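Thiosulfate reductase (Thermus thermophilus, PDB 2VPZ) probably reduces sulfur compounds such as polysulfide or thiosulfate, using a molybdenum bound by two pterin guanosine dinucleotides, together with a [4Fe-4S] cluster. Local coordinates at residues G59-K73 and F501-F513. Residues are numbered along the deposited sequence; the frame is centred on the assembly and turned at random.
Sequences GNRVYKVEGYEANPK and FIQLRTPAHEPLF
Pro72 sets the CB-CG-CD side of its ring over one face of the Phe501 ring, its CG 3.6 Å from the ring centroid and 17° off the normal, a clear CH-pi contact. To follow the proline outward, CB sits over CE2 of Phe501 at 3.5 Å, CG leans to the CD2 side, and CD looks down on CD1 and CE1. The ring owes this pose to a chi1 of 59°, which sets CG between the backbone N and the carbonyl carbon. Lys73 takes the rim instead: its CG meets CZ of Phe501 in the ring plane at 3.6 Å, and its ammonium end runs on to a cation-pi contact with Trp49. Were Phe501 replaced by an alanine, the Pro72 ring would probably lose its platform and a gap would open beside the Lys73 chain. Here the loop that follows 62-67, an outer strand of the three-stranded antiparallel sheet in the Fe4S4 region, meets strand 501-503, the middle strand of a second small antiparallel sheet; the Lys73 side chain comes about 7 Å from the cluster itself. Gln503 runs alongside Phe501, its CD near the plane of that ring at the edge, and its NE2 is hydrogen-bonded to the backbone O of Arg50, one residue before the cluster ligand Cys51. Between the ends, a water hydrogen-bonded to Tyr68 OH makes a weak bond to Leu504 O. At the far end the backbone O of Asn60 rests over one face of the His509 ring, 3.5 Å from CE1, while its amide ND2 packs on His509 CB. His509 ND1, buried here, has no polar partner in the model. Beside it, Val62 CG2 touches Ala508 CB at 3.7 Å.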
loop_
_atom_site.group_PDB
_atom_site.type_symbol
_atom_site.label_atom_id
_atom_site.label_comp_id
_atom_site.label_asym_id
_atom_site.label_seq_id
_atom_site.Cartn_x
_atom_site.Cartn_y
_atom_site.Cartn_z
ATOM N N GLY A 59 10.000 -35.660 32.800
ATOM C CA GLY A 59 11.043 -35.956 33.754
ATOM C C GLY A 59 11.299 -34.696 34.587
ATOM O O GLY A 59 10.359 -33.946 34.887
ATOM N N ASN A 60 12.566 -34.422 34.923
ATOM C CA ASN A 60 12.960 -33.259 35.732
ATOM C C ASN A 60 13.180 -31.963 34.962
ATOM O O ASN A 60 14.124 -31.227 35.251
ATOM C CB ASN A 60 14.230 -33.582 36.544
ATOM C CG ASN A 60 13.934 -34.208 37.898
ATOM O OD1 ASN A 60 14.847 -34.658 38.619
ATOM N ND2 ASN A 60 12.665 -34.230 38.257
ATOM N N ARG A 61 12.320 -31.663 33.998
ATOM C CA ARG A 61 12.534 -30.458 33.218
ATOM C C ARG A 61 11.292 -29.885 32.506
ATOM O O ARG A 61 10.620 -30.580 31.736
ATOM C CB ARG A 61 13.667 -30.697 32.209
ATOM C CG ARG A 61 13.718 -29.715 31.044
ATOM C CD ARG A 61 14.903 -28.742 31.070
ATOM N NE ARG A 61 15.039 -28.076 29.778
ATOM C CZ ARG A 61 16.053 -28.215 28.927
ATOM N NH1 ARG A 61 17.071 -29.009 29.229
ATOM N NH2 ARG A 61 16.031 -27.583 27.755
ATOM N N VAL A 62 11.010 -28.618 32.793
ATOM C CA VAL A 62 9.890 -27.891 32.214
ATOM C C VAL A 62 10.283 -27.333 30.811
ATOM O O VAL A 62 11.050 -26.369 30.707
ATOM C CB VAL A 62 9.442 -26.726 33.188
ATOM C CG1 VAL A 62 8.402 -25.820 32.501
ATOM C CG2 VAL A 62 8.877 -27.321 34.505
ATOM N N TYR A 63 9.773 -27.957 29.748
ATOM C CA TYR A 63 10.055 -27.567 28.361
ATOM C C TYR A 63 9.201 -26.429 27.788
ATOM O O TYR A 63 9.654 -25.663 26.917
ATOM C CB TYR A 63 9.927 -28.786 27.415
ATOM C CG TYR A 63 11.110 -29.730 27.466
ATOM C CD1 TYR A 63 11.069 -30.898 28.238
ATOM C CD2 TYR A 63 12.299 -29.419 26.790
ATOM C CE1 TYR A 63 12.189 -31.739 28.343
ATOM C CE2 TYR A 63 13.424 -30.245 26.886
ATOM C CZ TYR A 63 13.367 -31.408 27.666
ATOM O OH TYR A 63 14.463 -32.222 27.785
ATOM N N LYS A 64 7.978 -26.321 28.292
ATOM C CA LYS A 64 6.993 -25.351 27.837
ATOM C C LYS A 64 6.044 -24.957 28.965
ATOM O O LYS A 64 5.742 -25.737 29.879
ATOM C CB LYS A 64 6.196 -25.937 26.656
ATOM C CG LYS A 64 5.318 -24.951 25.846
ATOM C CD LYS A 64 6.165 -23.925 25.076
ATOM C CE LYS A 64 5.403 -23.260 23.924
ATOM N NZ LYS A 64 4.474 -22.185 24.381
ATOM N N VAL A 65 5.566 -23.718 28.892
ATOM C CA VAL A 65 4.648 -23.157 29.873
ATOM C C VAL A 65 3.556 -22.439 29.063
ATOM O O VAL A 65 3.812 -21.940 27.972
ATOM C CB VAL A 65 5.430 -22.160 30.797
ATOM C CG1 VAL A 65 5.004 -20.730 30.483
ATOM C CG2 VAL A 65 5.214 -22.518 32.279
ATOM N N GLU A 66 2.337 -22.369 29.566
ATOM C CA GLU A 66 1.319 -21.703 28.770
ATOM C C GLU A 66 0.242 -20.995 29.625
ATOM O O GLU A 66 0.052 -21.345 30.789
ATOM C CB GLU A 66 0.682 -22.735 27.812
ATOM C CG GLU A 66 0.295 -22.233 26.388
ATOM C CD GLU A 66 1.449 -22.246 25.338
ATOM O OE1 GLU A 66 2.114 -23.301 25.186
ATOM O OE2 GLU A 66 1.652 -21.204 24.660
ATOM N N GLY A 67 -0.428 -19.968 29.102
ATOM C CA GLY A 67 -1.470 -19.361 29.894
ATOM C C GLY A 67 -2.673 -20.308 29.867
ATOM O O GLY A 67 -2.577 -21.347 29.214
ATOM N N TYR A 68 -3.757 -20.040 30.598
ATOM C CA TYR A 68 -5.004 -20.857 30.545
ATOM C C TYR A 68 -6.280 -19.970 30.648
ATOM O O TYR A 68 -6.287 -18.998 31.394
ATOM C CB TYR A 68 -4.996 -22.098 31.517
ATOM C CG TYR A 68 -4.985 -21.933 33.042
ATOM C CD1 TYR A 68 -6.155 -22.081 33.815
ATOM C CD2 TYR A 68 -3.777 -21.724 33.724
ATOM C CE1 TYR A 68 -6.114 -22.031 35.245
ATOM C CE2 TYR A 68 -3.722 -21.669 35.137
ATOM C CZ TYR A 68 -4.896 -21.823 35.897
ATOM O OH TYR A 68 -4.826 -21.754 37.266
ATOM N N GLU A 69 -7.308 -20.324 29.869
ATOM C CA GLU A 69 -8.556 -19.575 29.755
ATOM C C GLU A 69 -9.262 -19.074 31.054
ATOM O O GLU A 69 -9.295 -17.881 31.297
ATOM C CB GLU A 69 -9.528 -20.301 28.753
ATOM C CG GLU A 69 -8.983 -20.469 27.262
ATOM C CD GLU A 69 -9.139 -19.214 26.362
ATOM O OE1 GLU A 69 -10.051 -18.403 26.653
ATOM O OE2 GLU A 69 -8.376 -19.070 25.354
ATOM N N ALA A 70 -9.747 -19.938 31.930
ATOM C CA ALA A 70 -10.389 -19.514 33.208
ATOM C C ALA A 70 -9.588 -18.471 34.025
ATOM O O ALA A 70 -10.156 -17.497 34.519
ATOM C CB ALA A 70 -10.703 -20.758 34.116
ATOM N N ASN A 71 -8.280 -18.668 34.179
ATOM C CA ASN A 71 -7.441 -17.706 34.917
ATOM C C ASN A 71 -7.669 -16.260 34.385
ATOM O O ASN A 71 -7.398 -15.971 33.226
ATOM C CB ASN A 71 -5.944 -18.045 34.827
ATOM C CG ASN A 71 -5.086 -17.230 35.783
ATOM O OD1 ASN A 71 -5.123 -17.440 36.999
ATOM N ND2 ASN A 71 -4.352 -16.251 35.242
ATOM N N PRO A 72 -8.206 -15.337 35.243
ATOM C CA PRO A 72 -8.445 -13.934 34.836
ATOM C C PRO A 72 -7.220 -13.070 34.423
ATOM O O PRO A 72 -7.375 -11.965 33.900
ATOM C CB PRO A 72 -9.204 -13.299 36.003
ATOM C CG PRO A 72 -9.714 -14.477 36.838
ATOM C CD PRO A 72 -8.743 -15.617 36.581
ATOM N N LYS A 73 -6.017 -13.557 34.700
ATOM C CA LYS A 73 -4.777 -12.846 34.361
ATOM C C LYS A 73 -4.210 -13.242 32.984
ATOM O O LYS A 73 -4.065 -12.401 32.107
ATOM C CB LYS A 73 -3.717 -13.028 35.467
ATOM C CG LYS A 73 -4.001 -12.274 36.766
ATOM C CD LYS A 73 -2.757 -12.168 37.620
ATOM C CE LYS A 73 -2.907 -11.168 38.767
ATOM N NZ LYS A 73 -2.497 -9.783 38.374
ATOM N N PHE A 501 -10.207 -13.500 42.952
ATOM C CA PHE A 501 -9.833 -14.891 42.779
ATOM C C PHE A 501 -8.621 -15.358 43.591
ATOM O O PHE A 501 -7.857 -14.547 44.129
ATOM C CB PHE A 501 -9.715 -15.274 41.272
ATOM C CG PHE A 501 -8.690 -14.453 40.474
ATOM C CD1 PHE A 501 -7.402 -14.955 40.222
ATOM C CD2 PHE A 501 -9.018 -13.182 39.972
ATOM C CE1 PHE A 501 -6.445 -14.207 39.482
ATOM C CE2 PHE A 501 -8.082 -12.414 39.229
ATOM C CZ PHE A 501 -6.791 -12.930 38.986
ATOM N N ILE A 502 -8.458 -16.669 43.689
ATOM C CA ILE A 502 -7.392 -17.313 44.444
ATOM C C ILE A 502 -6.596 -18.271 43.532
ATOM O O ILE A 502 -7.191 -19.076 42.805
ATOM C CB ILE A 502 -8.021 -18.100 45.666
ATOM C CG1 ILE A 502 -8.879 -17.160 46.504
ATOM C CG2 ILE A 502 -6.912 -18.771 46.516
ATOM C CD1 ILE A 502 -9.767 -17.846 47.576
ATOM N N GLN A 503 -5.268 -18.172 43.548
ATOM C CA GLN A 503 -4.431 -19.057 42.722
ATOM C C GLN A 503 -3.528 -19.970 43.559
ATOM O O GLN A 503 -3.118 -19.594 44.653
ATOM C CB GLN A 503 -3.561 -18.259 41.742
ATOM C CG GLN A 503 -4.142 -16.964 41.197
ATOM C CD GLN A 503 -3.343 -16.375 40.035
ATOM O OE1 GLN A 503 -3.881 -16.123 38.958
ATOM N NE2 GLN A 503 -2.046 -16.166 40.252
ATOM N N LEU A 504 -3.215 -21.150 43.025
ATOM C CA LEU A 504 -2.344 -22.139 43.674
ATOM C C LEU A 504 -1.246 -22.691 42.730
ATOM O O LEU A 504 -1.540 -23.075 41.593
ATOM C CB LEU A 504 -3.147 -23.344 44.246
ATOM C CG LEU A 504 -2.516 -24.405 45.190
ATOM C CD1 LEU A 504 -2.020 -25.653 44.430
ATOM C CD2 LEU A 504 -1.363 -23.772 45.999
ATOM N N ARG A 505 0.007 -22.691 43.195
ATOM C CA ARG A 505 1.127 -23.247 42.444
ATOM C C ARG A 505 1.605 -24.535 43.150
ATOM O O ARG A 505 1.768 -24.596 44.389
ATOM C CB ARG A 505 2.302 -22.257 42.226
ATOM C CG ARG A 505 3.345 -22.111 43.352
ATOM C CD ARG A 505 4.737 -21.623 42.846
ATOM N NE ARG A 505 4.683 -20.460 41.970
ATOM C CZ ARG A 505 5.197 -19.255 42.221
ATOM N NH1 ARG A 505 5.831 -19.026 43.354
ATOM N NH2 ARG A 505 5.066 -18.263 41.333
ATOM N N THR A 506 1.796 -25.567 42.323
ATOM C CA THR A 506 2.203 -26.918 42.688
ATOM C C THR A 506 3.565 -27.253 42.047
ATOM O O THR A 506 3.860 -26.795 40.941
ATOM C CB THR A 506 1.113 -27.931 42.181
ATOM O OG1 THR A 506 -0.099 -27.769 42.925
ATOM C CG2 THR A 506 1.609 -29.376 42.258
ATOM N N PRO A 507 4.443 -28.011 42.763
ATOM C CA PRO A 507 5.717 -28.294 42.080
ATOM C C PRO A 507 5.501 -29.009 40.721
ATOM O O PRO A 507 4.554 -29.795 40.578
ATOM C CB PRO A 507 6.471 -29.204 43.042
ATOM C CG PRO A 507 5.894 -28.926 44.420
ATOM C CD PRO A 507 4.519 -28.287 44.207
ATOM N N ALA A 508 6.359 -28.732 39.742
ATOM C CA ALA A 508 6.303 -29.440 38.455
ATOM C C ALA A 508 7.295 -30.630 38.549
ATOM O O ALA A 508 7.196 -31.589 37.779
ATOM C CB ALA A 508 6.683 -28.493 37.263
ATOM N N HIS A 509 8.211 -30.561 39.517
ATOM C CA HIS A 509 9.244 -31.593 39.782
ATOM C C HIS A 509 10.020 -31.193 41.061
ATOM O O HIS A 509 9.922 -30.035 41.455
ATOM C CB HIS A 509 10.202 -31.781 38.541
ATOM C CG HIS A 509 11.208 -30.689 38.327
ATOM N ND1 HIS A 509 11.198 -29.876 37.233
ATOM C CD2 HIS A 509 12.299 -30.332 39.026
ATOM C CE1 HIS A 509 12.237 -29.061 37.261
ATOM N NE2 HIS A 509 12.928 -29.317 38.350
ATOM N N GLU A 510 10.773 -32.095 41.690
ATOM C CA GLU A 510 11.525 -31.757 42.912
ATOM C C GLU A 510 12.764 -30.906 42.763
ATOM O O GLU A 510 13.469 -30.993 41.732
ATOM C CB GLU A 510 11.926 -32.991 43.775
ATOM C CG GLU A 510 12.103 -34.347 43.038
ATOM C CD GLU A 510 13.550 -34.922 43.034
ATOM O OE1 GLU A 510 14.237 -34.842 44.083
ATOM O OE2 GLU A 510 13.957 -35.486 41.980
ATOM N N PRO A 511 13.065 -30.056 43.789
ATOM C CA PRO A 511 14.233 -29.169 43.794
ATOM C C PRO A 511 15.500 -29.866 43.246
ATOM O O PRO A 511 15.630 -31.097 43.314
ATOM C CB PRO A 511 14.350 -28.769 45.255
ATOM C CG PRO A 511 12.921 -28.703 45.746
ATOM C CD PRO A 511 12.204 -29.824 44.962
ATOM N N LEU A 512 16.449 -29.099 42.719
ATOM C CA LEU A 512 17.672 -29.676 42.166
ATOM C C LEU A 512 18.898 -29.407 43.061
ATOM O O LEU A 512 18.909 -28.429 43.829
ATOM C CB LEU A 512 17.868 -29.186 40.689
ATOM C CG LEU A 512 17.271 -29.940 39.455
ATOM C CD1 LEU A 512 16.169 -30.912 39.909
ATOM C CD2 LEU A 512 16.732 -28.970 38.366
ATOM N N PHE A 513 19.901 -30.286 43.052
ATOM C CA PHE A 513 21.105 -30.072 43.844
ATOM C C PHE A 513 20.766 -30.007 45.353
ATOM O O PHE A 513 20.080 -30.882 45.877
ATOM C CB PHE A 513 21.733 -28.730 43.397
ATOM C CG PHE A 513 21.928 -28.596 41.893
ATOM C CD1 PHE A 513 21.160 -27.697 41.118
ATOM C CD2 PHE A 513 22.847 -29.404 41.227
ATOM C CE1 PHE A 513 21.327 -27.600 39.703
ATOM C CE2 PHE A 513 23.041 -29.333 39.826
ATOM C CZ PHE A 513 22.277 -28.428 39.068
HETATM O O HOH W 1 -2.361 -21.611 38.542
#